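Local coordinates for protein GlcNAc-alpha-1,4-Gal-releasing endo-beta-galactosidase (Clostridium perfringens, PDB 1UPS) that probably hydrolyses O-glycosyl bonds as a family 16 endo-beta-galactosidase that releases the disaccharide GlcNAc-alpha-1,4-Gal, and binds a calcium ion, at residues Ile98-Asp102 / Met246-Leu250; Lys103-Asn108 / Asn158-Asn162; Glu120-Thr125 / Gly152-Asp156. All blocks are in the same frame, centred on the assembly; numbering follows the deposited sequence.

Contact 1. Residues Ile98-Asp102 / Met246-Leu250; sequences IMSFD and MGTIL
Ile98 and Met99 pair with Leu250 and Ile249 as an antiparallel edge ladder, where strand 94-99 lies along strand 246-254 at one border of a six-stranded sheet. Ile98 and Leu250 form the hydrogen-bonded pair: Ile98 N donates to Leu250 O at 2.9 Å, and Leu250 N returns the bond to Ile98 O. Met99 and Ile249, the next pair, are non-hydrogen-bonded, and their alpha carbons approach to 4.4 Å. The ladder then ends in an exchange. Ser100 N still donates to Thr248 O at 2.8 Å, but Ser100 has left the strand conformation, and its hydroxyl does the work of a backbone carbonyl: its OG accepts the bond from Thr248 N, 2.9 Å away. With chi1 at 76°, OG sits between the backbone N and the carbonyl carbon, which brings it within reach of Thr248 N; the same hydroxyl is hydrogen-bonded to Tyr124 O. Serine suits the spot because its short arm carries a group that can both accept and donate.

On one face of the sheet the branched Ile98 and Leu250 lie side by side, CG1 of Ile98 being 4.0 Å from CB of Leu250, and pack against Leu74, Glu76 and Trp269 of the opposing sheet. On the other face Met99 runs beside Ile249, with SD 4.0 Å from Ile249 CD1. Phe101, beyond the turn at Ser100, brings its ring to strand 246-254: its CD1 lies 3.7 Å from Gly247 CA, a close approach allowed by the missing side chain of glycine, while CE1 slants against CG1 of Ile249. Ile98 and Leu250 thus face the opposing sheet, which holds strands 73-78 and 267-279, as in the beta-sandwich (jelly-roll) fold of glycoside hydrolase family 16.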
ATOM      1  N   ILE A  98     -11.725 -10.160 -12.783  1.00  9.86           N
ATOM      2  CA  ILE A  98     -10.933 -10.128 -14.010  1.00  9.99           C
ATOM      3  C   ILE A  98      -9.460 -10.149 -13.632  1.00 10.55           C
ATOM      4  O   ILE A  98      -9.086  -9.697 -12.531  1.00 10.44           O
ATOM      5  CB  ILE A  98     -11.296  -8.927 -14.934  1.00  9.59           C
ATOM      6  CG1 ILE A  98     -10.957  -7.569 -14.279  1.00 11.07           C
ATOM      7  CG2 ILE A  98     -12.778  -9.003 -15.330  1.00 10.09           C
ATOM      8  CD1 ILE A  98     -10.989  -6.373 -15.251  1.00 11.15           C
ATOM      9  N   MET A  99      -8.621 -10.689 -14.522  1.00 10.20           N
ATOM     10  CA  MET A  99      -7.184 -10.733 -14.247  1.00 10.15           C
ATOM     11  C   MET A  99      -6.414 -10.313 -15.476  1.00 10.06           C
ATOM     12  O   MET A  99      -6.867 -10.568 -16.578  1.00 10.61           O
ATOM     13  CB  MET A  99      -6.738 -12.146 -13.859  1.00 10.37           C
ATOM     14  CG  MET A  99      -7.605 -12.847 -12.807  1.00 10.22           C
ATOM     15  SD  MET A  99      -6.767 -14.232 -12.022  1.00 11.43           S
ATOM     16  CE  MET A  99      -6.424 -15.297 -13.506  1.00 10.66           C
ATOM     17  N   SER A 100      -5.255  -9.680 -15.284  1.00 10.88           N
ATOM     18  CA  SER A 100      -4.408  -9.241 -16.408  1.00 10.93           C
ATOM     19  C   SER A 100      -3.419 -10.324 -16.900  1.00 11.10           C
ATOM     20  O   SER A 100      -2.435 -10.016 -17.576  1.00 11.78           O
ATOM     21  CB  SER A 100      -3.652  -7.952 -16.041  1.00 11.29           C
ATOM     22  OG  SER A 100      -2.569  -8.229 -15.158  1.00 10.87           O
ATOM     23  N   PHE A 101      -3.700 -11.584 -16.577  1.00 11.96           N
ATOM     24  CA  PHE A 101      -2.824 -12.714 -16.932  1.00 11.88           C
ATOM     25  C   PHE A 101      -3.631 -14.010 -16.807  1.00 11.76           C
ATOM     26  O   PHE A 101      -4.750 -14.024 -16.262  1.00 11.16           O
ATOM     27  CB  PHE A 101      -1.624 -12.785 -15.968  1.00 11.82           C
ATOM     28  CG  PHE A 101      -2.039 -13.045 -14.546  1.00 13.13           C
ATOM     29  CD1 PHE A 101      -2.444 -11.989 -13.728  1.00 12.69           C
ATOM     30  CD2 PHE A 101      -2.119 -14.355 -14.061  1.00 12.76           C
ATOM     31  CE1 PHE A 101      -2.904 -12.236 -12.420  1.00 14.33           C
ATOM     32  CE2 PHE A 101      -2.566 -14.614 -12.754  1.00 14.69           C
ATOM     33  CZ  PHE A 101      -2.959 -13.544 -11.933  1.00 13.48           C
ATOM     34  N   ASP A 102      -3.049 -15.097 -17.301  1.00 11.26           N
ATOM     35  CA  ASP A 102      -3.608 -16.435 -17.131  1.00 11.80           C
ATOM     36  C   ASP A 102      -2.394 -17.343 -17.166  1.00 11.87           C
ATOM     37  O   ASP A 102      -1.737 -17.453 -18.199  1.00 12.19           O
ATOM     38  CB  ASP A 102      -4.578 -16.726 -18.280  1.00 12.19           C
ATOM     39  CG  ASP A 102      -5.298 -18.056 -18.146  1.00 14.00           C
ATOM     40  OD1 ASP A 102      -6.112 -18.364 -19.064  1.00 15.49           O
ATOM     41  OD2 ASP A 102      -5.135 -18.847 -17.195  1.00 13.84           O
ATOM     42  N   MET A 246       4.622  -8.519 -11.726  1.00 10.76           N
ATOM     43  CA  MET A 246       3.384  -8.895 -11.044  1.00  9.87           C
ATOM     44  C   MET A 246       2.211  -8.684 -11.980  1.00 10.38           C
ATOM     45  O   MET A 246       2.243  -7.786 -12.845  1.00  9.90           O
ATOM     46  CB  MET A 246       3.193  -8.047  -9.778  1.00  9.81           C
ATOM     47  CG  MET A 246       4.273  -8.302  -8.712  1.00 10.45           C
ATOM     48  SD  MET A 246       4.062  -7.239  -7.255  1.00 11.55           S
ATOM     49  CE  MET A 246       2.965  -8.316  -6.238  1.00 11.06           C
ATOM     50  N   GLY A 247       1.177  -9.511 -11.797  1.00 10.27           N
ATOM     51  CA  GLY A 247      -0.063  -9.398 -12.545  1.00 10.34           C
ATOM     52  C   GLY A 247      -1.126  -8.786 -11.660  1.00 10.65           C
ATOM     53  O   GLY A 247      -0.941  -8.722 -10.447  1.00 10.46           O
ATOM     54  N   THR A 248      -2.234  -8.353 -12.267  1.00 10.52           N
ATOM     55  CA  THR A 248      -3.279  -7.609 -11.560  1.00  9.31           C
ATOM     56  C   THR A 248      -4.588  -8.373 -11.538  1.00  9.74           C
ATOM     57  O   THR A 248      -4.984  -8.954 -12.548  1.00  9.58           O
ATOM     58  CB  THR A 248      -3.500  -6.237 -12.274  1.00  8.95           C
ATOM     59  OG1 THR A 248      -2.304  -5.450 -12.134  1.00  8.95           O
ATOM     60  CG2 THR A 248      -4.604  -5.400 -11.562  1.00  8.22           C
ATOM     61  N   ILE A 249      -5.265  -8.330 -10.391  1.00  9.13           N
ATOM     62  CA  ILE A 249      -6.621  -8.880 -10.267  1.00  9.58           C
ATOM     63  C   ILE A 249      -7.536  -7.784  -9.745  1.00  9.83           C
ATOM     64  O   ILE A 249      -7.170  -7.057  -8.816  1.00 10.12           O
ATOM     65  CB  ILE A 249      -6.632 -10.091  -9.272  1.00  9.84           C
ATOM     66  CG1 ILE A 249      -5.607 -11.163  -9.721  1.00  9.55           C
ATOM     67  CG2 ILE A 249      -8.086 -10.627  -9.093  1.00  9.65           C
ATOM     68  CD1 ILE A 249      -5.493 -12.370  -8.770  1.00 10.81           C
ATOM     69  N   LEU A 250      -8.724  -7.664 -10.347  1.00 10.04           N
ATOM     70  CA  LEU A 250      -9.754  -6.772  -9.841  1.00  9.77           C
ATOM     71  C   LEU A 250     -10.992  -7.634  -9.621  1.00 10.45           C
ATOM     72  O   LEU A 250     -11.487  -8.261 -10.556  1.00 11.12           O
ATOM     73  CB  LEU A 250     -10.064  -5.658 -10.866  1.00 10.42           C
ATOM     74  CG  LEU A 250      -9.052  -4.523 -10.929  1.00 10.98           C
ATOM     75  CD1 LEU A 250      -9.180  -3.754 -12.295  1.00 13.27           C
ATOM     76  CD2 LEU A 250      -9.228  -3.584  -9.752  1.00 13.21           C
TER

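Contact 2. Residues Lys103-Asn108 / Asn158-Asn162; sequences KSWIHN and NDWFN
Asn108 presses its CB onto the indole of Trp160 unusually closely, 3.3 Å from the centroid of the five-membered ring and only 12° off the ring normal, a CH-pi contact made by the methylene of a polar residue. Because CG of Asn108 stands anti to its own backbone N (chi1 -160°), the amide runs on past the indole with its plane steeply inclined to the ring, and ND2 donates to Thr112 O. Trp160 in turn sets CD1 3.6 Å above the centre of the Phe161 ring.

The second indole, Trp105, occupies the third position of a type II turn from Lys103 to Ile106, where its phi is positive (71°). The turn delivers the ring to the facing loop: Asp159 CB lies over one face, a CH-pi contact 4.1 Å from the five-membered ring centroid, and Trp105 CE3 lies 3.9 Å from Trp160 CB. A broad indole suits the place because one ring reaches Asp159, Trp160 and Phe161.

At the other end the chain of Lys103 runs out extended and bends at its last torsion, bringing NZ to Asn158 OD1 in the carbonyl plane, on a lone pair, at 2.9 Å. NZ donates to Met153 O and to a water, and that water donates hydrogen bonds to Ser104 O and Asn158 O, linking the two backbones. Asp159 holds its own loop in shape, OD1 accepting from Asn162 N, and OD2 from Asn162 ND2, 2.9 Å from it; OD1 is also hydrogen-bonded to Thr157 OG1. The whole is a loop-to-loop junction built from a type II beta turn facing an Asx motif.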
ATOM      1  N   LYS A 103      -2.074 -17.972 -16.041  1.00 11.88           N
ATOM      2  CA  LYS A 103      -0.804 -18.676 -15.935  1.00 11.91           C
ATOM      3  C   LYS A 103      -0.901 -19.773 -14.879  1.00 12.03           C
ATOM      4  O   LYS A 103      -1.481 -19.553 -13.813  1.00 11.35           O
ATOM      5  CB  LYS A 103       0.338 -17.686 -15.598  1.00 11.55           C
ATOM      6  CG  LYS A 103       1.756 -18.296 -15.683  1.00 11.42           C
ATOM      7  CD  LYS A 103       2.819 -17.195 -15.600  1.00 11.35           C
ATOM      8  CE  LYS A 103       4.258 -17.716 -15.782  1.00 14.50           C
ATOM      9  NZ  LYS A 103       4.816 -18.261 -14.516  1.00 15.70           N
ATOM     10  N   SER A 104      -0.323 -20.939 -15.180  1.00 12.06           N
ATOM     11  CA  SER A 104      -0.327 -22.072 -14.248  1.00 12.13           C
ATOM     12  C   SER A 104       0.291 -21.701 -12.894  1.00 11.57           C
ATOM     13  O   SER A 104       1.226 -20.899 -12.831  1.00 11.00           O
ATOM     14  CB  SER A 104       0.462 -23.256 -14.829  1.00 12.62           C
ATOM     15  OG  SER A 104      -0.239 -23.879 -15.892  1.00 14.09           O
ATOM     16  N   TRP A 105      -0.231 -22.314 -11.828  1.00 11.42           N
ATOM     17  CA  TRP A 105       0.354 -22.287 -10.483  1.00 10.44           C
ATOM     18  C   TRP A 105       0.275 -20.945  -9.733  1.00 10.34           C
ATOM     19  O   TRP A 105       0.689 -20.872  -8.576  1.00 10.12           O
ATOM     20  CB  TRP A 105       1.820 -22.771 -10.506  1.00 11.04           C
ATOM     21  CG  TRP A 105       1.980 -24.241 -10.775  1.00 11.99           C
ATOM     22  CD1 TRP A 105       2.484 -24.826 -11.901  1.00 13.45           C
ATOM     23  CD2 TRP A 105       1.660 -25.301  -9.875  1.00 13.93           C
ATOM     24  NE1 TRP A 105       2.488 -26.194 -11.760  1.00 14.66           N
ATOM     25  CE2 TRP A 105       1.986 -26.516 -10.524  1.00 15.40           C
ATOM     26  CE3 TRP A 105       1.123 -25.351  -8.583  1.00 14.19           C
ATOM     27  CZ2 TRP A 105       1.790 -27.770  -9.923  1.00 16.37           C
ATOM     28  CZ3 TRP A 105       0.926 -26.606  -7.981  1.00 15.38           C
ATOM     29  CH2 TRP A 105       1.261 -27.793  -8.659  1.00 16.86           C
ATOM     30  N   ILE A 106      -0.286 -19.910 -10.355  1.00  9.75           N
ATOM     31  CA  ILE A 106      -0.254 -18.581  -9.723  1.00 10.11           C
ATOM     32  C   ILE A 106      -1.104 -18.483  -8.443  1.00 10.19           C
ATOM     33  O   ILE A 106      -2.295 -18.819  -8.451  1.00 10.05           O
ATOM     34  CB  ILE A 106      -0.656 -17.461 -10.711  1.00 10.00           C
ATOM     35  CG1 ILE A 106       0.330 -17.414 -11.896  1.00 10.14           C
ATOM     36  CG2 ILE A 106      -0.665 -16.109  -9.963  1.00 10.17           C
ATOM     37  CD1 ILE A 106       1.834 -17.208 -11.486  1.00  9.75           C
ATOM     38  N   HIS A 107      -0.483 -17.996  -7.367  1.00 11.16           N
ATOM     39  CA  HIS A 107      -1.199 -17.645  -6.124  1.00 11.34           C
ATOM     40  C   HIS A 107      -1.920 -18.858  -5.511  1.00 11.74           C
ATOM     41  O   HIS A 107      -3.174 -18.939  -5.481  1.00 11.44           O
ATOM     42  CB  HIS A 107      -2.170 -16.464  -6.321  1.00 11.38           C
ATOM     43  CG  HIS A 107      -2.756 -15.967  -5.032  1.00 10.93           C
ATOM     44  ND1 HIS A 107      -1.993 -15.359  -4.060  1.00 11.30           N
ATOM     45  CD2 HIS A 107      -4.017 -16.030  -4.542  1.00 11.11           C
ATOM     46  CE1 HIS A 107      -2.757 -15.077  -3.017  1.00 11.77           C
ATOM     47  NE2 HIS A 107      -3.994 -15.455  -3.293  1.00 11.96           N
ATOM     48  N   ASN A 108      -1.096 -19.778  -5.024  1.00 11.32           N
ATOM     49  CA  ASN A 108      -1.568 -21.020  -4.405  1.00 11.71           C
ATOM     50  C   ASN A 108      -1.968 -20.822  -2.945  1.00 12.11           C
ATOM     51  O   ASN A 108      -1.305 -21.316  -2.022  1.00 12.65           O
ATOM     52  CB  ASN A 108      -0.514 -22.125  -4.552  1.00 11.08           C
ATOM     53  CG  ASN A 108      -1.107 -23.507  -4.384  1.00 11.79           C
ATOM     54  OD1 ASN A 108      -2.313 -23.635  -4.125  1.00 10.50           O
ATOM     55  ND2 ASN A 108      -0.289 -24.546  -4.574  1.00 12.97           N
ATOM     56  N   ASN A 158       8.130 -20.994 -12.774  1.00 10.93           N
ATOM     57  CA  ASN A 158       6.824 -21.263 -13.375  1.00 11.43           C
ATOM     58  C   ASN A 158       6.057 -22.364 -12.652  1.00 12.14           C
ATOM     59  O   ASN A 158       5.226 -23.042 -13.238  1.00 13.17           O
ATOM     60  CB  ASN A 158       6.949 -21.549 -14.878  1.00 11.79           C
ATOM     61  CG  ASN A 158       7.715 -20.460 -15.597  1.00 11.93           C
ATOM     62  OD1 ASN A 158       7.330 -19.274 -15.529  1.00 10.96           O
ATOM     63  ND2 ASN A 158       8.832 -20.843 -16.280  1.00 10.69           N
ATOM     64  N   ASP A 159       6.365 -22.543 -11.378  1.00 11.89           N
ATOM     65  CA  ASP A 159       5.517 -23.354 -10.513  1.00 11.84           C
ATOM     66  C   ASP A 159       5.260 -22.576  -9.227  1.00 11.72           C
ATOM     67  O   ASP A 159       5.626 -21.395  -9.161  1.00 12.10           O
ATOM     68  CB  ASP A 159       6.108 -24.753 -10.319  1.00 12.27           C
ATOM     69  CG  ASP A 159       7.325 -24.793  -9.408  1.00 13.38           C
ATOM     70  OD1 ASP A 159       7.658 -23.815  -8.688  1.00 10.79           O
ATOM     71  OD2 ASP A 159       8.024 -25.834  -9.351  1.00 16.00           O
ATOM     72  N   TRP A 160       4.629 -23.204  -8.226  1.00 11.38           N
ATOM     73  CA  TRP A 160       4.430 -22.545  -6.922  1.00 11.50           C
ATOM     74  C   TRP A 160       5.474 -22.971  -5.895  1.00 11.42           C
ATOM     75  O   TRP A 160       6.147 -22.138  -5.286  1.00 11.41           O
ATOM     76  CB  TRP A 160       3.016 -22.837  -6.363  1.00 11.37           C
ATOM     77  CG  TRP A 160       2.823 -22.337  -4.945  1.00 11.24           C
ATOM     78  CD1 TRP A 160       2.895 -23.076  -3.785  1.00 13.26           C
ATOM     79  CD2 TRP A 160       2.544 -20.990  -4.541  1.00 11.83           C
ATOM     80  NE1 TRP A 160       2.687 -22.271  -2.687  1.00 11.82           N
ATOM     81  CE2 TRP A 160       2.452 -20.984  -3.125  1.00 12.58           C
ATOM     82  CE3 TRP A 160       2.363 -19.778  -5.237  1.00 11.77           C
ATOM     83  CZ2 TRP A 160       2.175 -19.824  -2.393  1.00 12.34           C
ATOM     84  CZ3 TRP A 160       2.078 -18.614  -4.506  1.00 12.52           C
ATOM     85  CH2 TRP A 160       1.996 -18.646  -3.097  1.00 12.35           C
ATOM     86  N   PHE A 161       5.622 -24.281  -5.694  1.00 11.56           N
ATOM     87  CA  PHE A 161       6.395 -24.753  -4.551  1.00 12.13           C
ATOM     88  C   PHE A 161       7.889 -24.409  -4.587  1.00 12.83           C
ATOM     89  O   PHE A 161       8.529 -24.253  -3.525  1.00 13.35           O
ATOM     90  CB  PHE A 161       6.131 -26.246  -4.321  1.00 12.57           C
ATOM     91  CG  PHE A 161       4.740 -26.517  -3.836  1.00 13.66           C
ATOM     92  CD1 PHE A 161       3.785 -27.053  -4.690  1.00 15.92           C
ATOM     93  CD2 PHE A 161       4.370 -26.172  -2.541  1.00 16.50           C
ATOM     94  CE1 PHE A 161       2.477 -27.293  -4.240  1.00 16.81           C
ATOM     95  CE2 PHE A 161       3.066 -26.408  -2.081  1.00 15.80           C
ATOM     96  CZ  PHE A 161       2.125 -26.951  -2.942  1.00 15.09           C
ATOM     97  N   ASN A 162       8.430 -24.233  -5.790  1.00 11.66           N
ATOM     98  CA  ASN A 162       9.832 -23.842  -5.918  1.00 11.65           C
ATOM     99  C   ASN A 162      10.049 -22.359  -6.234  1.00 10.97           C
ATOM    100  O   ASN A 162      11.182 -21.885  -6.226  1.00 11.20           O
ATOM    101  CB  ASN A 162      10.547 -24.726  -6.925  1.00 11.55           C
ATOM    102  CG  ASN A 162      10.494 -26.186  -6.534  1.00 14.31           C
ATOM    103  OD1 ASN A 162      11.115 -26.588  -5.553  1.00 15.28           O
ATOM    104  ND2 ASN A 162       9.715 -26.976  -7.271  1.00 16.06           N
TER
HETATM  105  O   HOH W   1       3.450 -20.879 -14.290  1.00 20.86           O

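Contact 3. Residues Glu120-Thr125 / Gly152-Asp156; sequences EWRGYT and GMQDD
Arg122 and Asp155 form the centre of a salt-bridge network that links the short strand 121-122 to the loop following strand 145-152, in the family 16 sandwich domain. The guanidinium takes the carboxylate end-on, with one nitrogen to each oxygen: NH1 to OD2 at 2.9 Å and NH2 to OD1 at 2.8 Å. Both oxygens offer their syn lone pairs, yet the two planes are turned 32° apart, so the donors' partners lie somewhat off the guanidinium plane. An arginine suits the place because it can serve several acceptors at once; NH1 also forms a salt bridge with Glu245.

The tight side is that of Met153, the buried residue here. Its chain, folded at chi2 and chi3, slides past Arg122 in the opposite sense and lays CE over one face of the guanidinium, while CG comes within 3.6 Å of Arg122 NH1. Its SD rests 3.7 Å from the methyl CG2 of Thr125, and the two side chains cross at about a right angle. A flexible, polarisable thioether fits such a corner, where it must meet both a charged flat group and a methyl.

The solvent side is looser. Glu120, which is exposed, brings OE2 to the guanidinium edge in plane, 2.9 Å from Arg122 NH2, and its OE2 stays 4.3 Å from the like-charged Asp155 OD1. The shared arginine would probably offset their repulsion. Back on the packed side, a bend at chi3 (78°) in Arg122 turns the guanidinium back to Thr125, whose OG1 accepts from Arg122 NE at 2.9 Å and is also hydrogen-bonded to Glu245 OE1.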
ATOM      1  N   GLU A 120       0.183 -20.046 -21.065  1.00 16.27           N
ATOM      2  CA  GLU A 120       0.533 -18.761 -20.465  1.00 15.00           C
ATOM      3  C   GLU A 120       0.108 -17.596 -21.336  1.00 14.63           C
ATOM      4  O   GLU A 120       0.409 -17.552 -22.542  1.00 12.56           O
ATOM      5  CB  GLU A 120       2.032 -18.708 -20.165  1.00 15.52           C
ATOM      6  CG  GLU A 120       2.476 -17.439 -19.447  1.00 14.96           C
ATOM      7  CD  GLU A 120       3.980 -17.390 -19.223  1.00 15.99           C
ATOM      8  OE1 GLU A 120       4.678 -18.416 -19.444  1.00 16.44           O
ATOM      9  OE2 GLU A 120       4.473 -16.328 -18.808  1.00 13.68           O
ATOM     10  N   TRP A 121      -0.602 -16.652 -20.713  1.00 13.60           N
ATOM     11  CA  TRP A 121      -1.013 -15.417 -21.378  1.00 13.52           C
ATOM     12  C   TRP A 121      -0.831 -14.226 -20.426  1.00 13.25           C
ATOM     13  O   TRP A 121      -1.114 -14.323 -19.226  1.00 12.57           O
ATOM     14  CB  TRP A 121      -2.469 -15.541 -21.883  1.00 13.60           C
ATOM     15  CG  TRP A 121      -3.055 -14.233 -22.355  1.00 13.67           C
ATOM     16  CD1 TRP A 121      -2.970 -13.682 -23.614  1.00 16.32           C
ATOM     17  CD2 TRP A 121      -3.805 -13.311 -21.564  1.00 14.76           C
ATOM     18  NE1 TRP A 121      -3.616 -12.466 -23.642  1.00 16.56           N
ATOM     19  CE2 TRP A 121      -4.138 -12.211 -22.395  1.00 15.97           C
ATOM     20  CE3 TRP A 121      -4.245 -13.304 -20.226  1.00 12.73           C
ATOM     21  CZ2 TRP A 121      -4.902 -11.124 -21.937  1.00 14.18           C
ATOM     22  CZ3 TRP A 121      -4.974 -12.206 -19.761  1.00 13.89           C
ATOM     23  CH2 TRP A 121      -5.301 -11.136 -20.621  1.00 14.72           C
ATOM     24  N   ARG A 122      -0.332 -13.110 -20.959  1.00 12.88           N
ATOM     25  CA  ARG A 122      -0.035 -11.945 -20.142  1.00 12.61           C
ATOM     26  C   ARG A 122      -0.633 -10.710 -20.802  1.00 13.56           C
ATOM     27  O   ARG A 122      -0.086 -10.195 -21.798  1.00 13.74           O
ATOM     28  CB  ARG A 122       1.484 -11.772 -19.933  1.00 12.77           C
ATOM     29  CG  ARG A 122       2.194 -13.042 -19.416  1.00 12.22           C
ATOM     30  CD  ARG A 122       3.698 -12.943 -19.431  1.00 12.84           C
ATOM     31  NE  ARG A 122       4.275 -12.161 -18.334  1.00 13.94           N
ATOM     32  CZ  ARG A 122       4.851 -12.692 -17.256  1.00 12.99           C
ATOM     33  NH1 ARG A 122       5.394 -11.903 -16.336  1.00 14.54           N
ATOM     34  NH2 ARG A 122       4.872 -14.018 -17.088  1.00 13.37           N
ATOM     35  N   GLY A 123      -1.766 -10.266 -20.260  1.00 12.88           N
ATOM     36  CA  GLY A 123      -2.414  -9.031 -20.686  1.00 12.01           C
ATOM     37  C   GLY A 123      -1.598  -7.820 -20.283  1.00 12.42           C
ATOM     38  O   GLY A 123      -1.281  -6.948 -21.119  1.00 12.40           O
ATOM     39  N   TYR A 124      -1.257  -7.755 -18.997  1.00 11.42           N
ATOM     40  CA  TYR A 124      -0.349  -6.739 -18.481  1.00 12.08           C
ATOM     41  C   TYR A 124       0.365  -7.228 -17.232  1.00 11.98           C
ATOM     42  O   TYR A 124      -0.259  -7.437 -16.187  1.00 11.51           O
ATOM     43  CB  TYR A 124      -1.080  -5.420 -18.172  1.00 11.96           C
ATOM     44  CG  TYR A 124      -0.112  -4.311 -17.781  1.00 13.69           C
ATOM     45  CD1 TYR A 124       0.790  -3.790 -18.716  1.00 13.16           C
ATOM     46  CD2 TYR A 124      -0.084  -3.802 -16.474  1.00 14.24           C
ATOM     47  CE1 TYR A 124       1.689  -2.784 -18.364  1.00 14.07           C
ATOM     48  CE2 TYR A 124       0.827  -2.805 -16.103  1.00 13.33           C
ATOM     49  CZ  TYR A 124       1.702  -2.298 -17.065  1.00 14.34           C
ATOM     50  OH  TYR A 124       2.595  -1.310 -16.732  1.00 14.65           O
ATOM     51  N   THR A 125       1.672  -7.421 -17.352  1.00 12.07           N
ATOM     52  CA  THR A 125       2.506  -7.742 -16.203  1.00 12.23           C
ATOM     53  C   THR A 125       3.686  -6.782 -16.227  1.00 12.34           C
ATOM     54  O   THR A 125       4.272  -6.535 -17.300  1.00 13.34           O
ATOM     55  CB  THR A 125       3.039  -9.193 -16.286  1.00 12.17           C
ATOM     56  OG1 THR A 125       3.678  -9.384 -17.553  1.00 12.68           O
ATOM     57  CG2 THR A 125       1.874 -10.228 -16.288  1.00 11.56           C
ATOM     58  N   GLY A 152       2.858 -11.894  -7.702  1.00  9.89           N
ATOM     59  CA  GLY A 152       4.035 -12.242  -8.472  1.00 10.16           C
ATOM     60  C   GLY A 152       3.689 -13.237  -9.564  1.00 10.67           C
ATOM     61  O   GLY A 152       2.817 -14.109  -9.395  1.00 10.90           O
ATOM     62  N   MET A 153       4.375 -13.113 -10.697  1.00  9.69           N
ATOM     63  CA  MET A 153       4.100 -13.994 -11.828  1.00 10.42           C
ATOM     64  C   MET A 153       4.891 -15.286 -11.781  1.00  9.94           C
ATOM     65  O   MET A 153       4.782 -16.109 -12.702  1.00 10.51           O
ATOM     66  CB  MET A 153       4.348 -13.256 -13.155  1.00 10.19           C
ATOM     67  CG  MET A 153       3.288 -12.174 -13.444  1.00 12.70           C
ATOM     68  SD  MET A 153       1.573 -12.765 -13.582  1.00 14.35           S
ATOM     69  CE  MET A 153       1.629 -13.934 -14.688  1.00 17.92           C
ATOM     70  N   GLN A 154       5.693 -15.474 -10.725  1.00  9.92           N
ATOM     71  CA  GLN A 154       6.369 -16.760 -10.493  1.00 10.02           C
ATOM     72  C   GLN A 154       7.202 -17.155 -11.718  1.00 10.35           C
ATOM     73  O   GLN A 154       7.262 -18.314 -12.121  1.00 10.16           O
ATOM     74  CB  GLN A 154       5.335 -17.848 -10.095  1.00 10.83           C
ATOM     75  CG  GLN A 154       4.669 -17.526  -8.744  1.00  9.89           C
ATOM     76  CD  GLN A 154       3.401 -18.333  -8.432  1.00 11.43           C
ATOM     77  OE1 GLN A 154       2.452 -17.778  -7.887  1.00 10.93           O
ATOM     78  NE2 GLN A 154       3.393 -19.624  -8.758  1.00  9.38           N
ATOM     79  N   ASP A 155       7.872 -16.165 -12.290  1.00 10.09           N
ATOM     80  CA  ASP A 155       8.615 -16.359 -13.545  1.00 10.27           C
ATOM     81  C   ASP A 155       9.918 -17.126 -13.378  1.00 10.36           C
ATOM     82  O   ASP A 155      10.482 -17.631 -14.372  1.00 11.22           O
ATOM     83  CB  ASP A 155       8.886 -15.000 -14.203  1.00 10.25           C
ATOM     84  CG  ASP A 155       7.639 -14.391 -14.818  1.00 11.63           C
ATOM     85  OD1 ASP A 155       6.835 -15.141 -15.448  1.00 10.55           O
ATOM     86  OD2 ASP A 155       7.407 -13.167 -14.743  1.00 12.52           O
ATOM     87  N   ASP A 156      10.401 -17.212 -12.135  1.00  9.93           N
ATOM     88  CA  ASP A 156      11.638 -17.950 -11.843  1.00 10.10           C
ATOM     89  C   ASP A 156      11.524 -19.449 -12.177  1.00 10.28           C
ATOM     90  O   ASP A 156      12.328 -19.985 -12.946  1.00  9.26           O
ATOM     91  CB  ASP A 156      12.151 -17.705 -10.397  1.00  9.45           C
ATOM     92  CG  ASP A 156      11.089 -17.954  -9.324  1.00 10.12           C
ATOM     93  OD1 ASP A 156      11.467 -18.014  -8.126  1.00 10.00           O
ATOM     94  OD2 ASP A 156       9.867 -18.080  -9.571  1.00  9.85           O
TER

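In the fold
The three contacts lie on the same side of the chain's centre, within the family 16 domain. Contact 1 is the sheet edge; its centre is about 9 Å from that of contact 3 and about 14 Å from that of contact 2, while contacts 2 and 3 are about 10 Å apart. Asp102 N probably hydrogen-bonds Trp121 O at 2.8 Å, joining contacts 1 and 3, and Phe101 CB packs 3.7 Å from Met153 CE. Phe101 CE2 likewise meets Ile106 CG2 of contact 2 at 3.7 Å. Gln154 NE2 probably hydrogen-bonds Asp159 O at 2.9 Å, joining contacts 3 and 2. The bound calcium ion lies about 12 Å from the side chain of Leu250; contacts 2 and 3 lie away from its site.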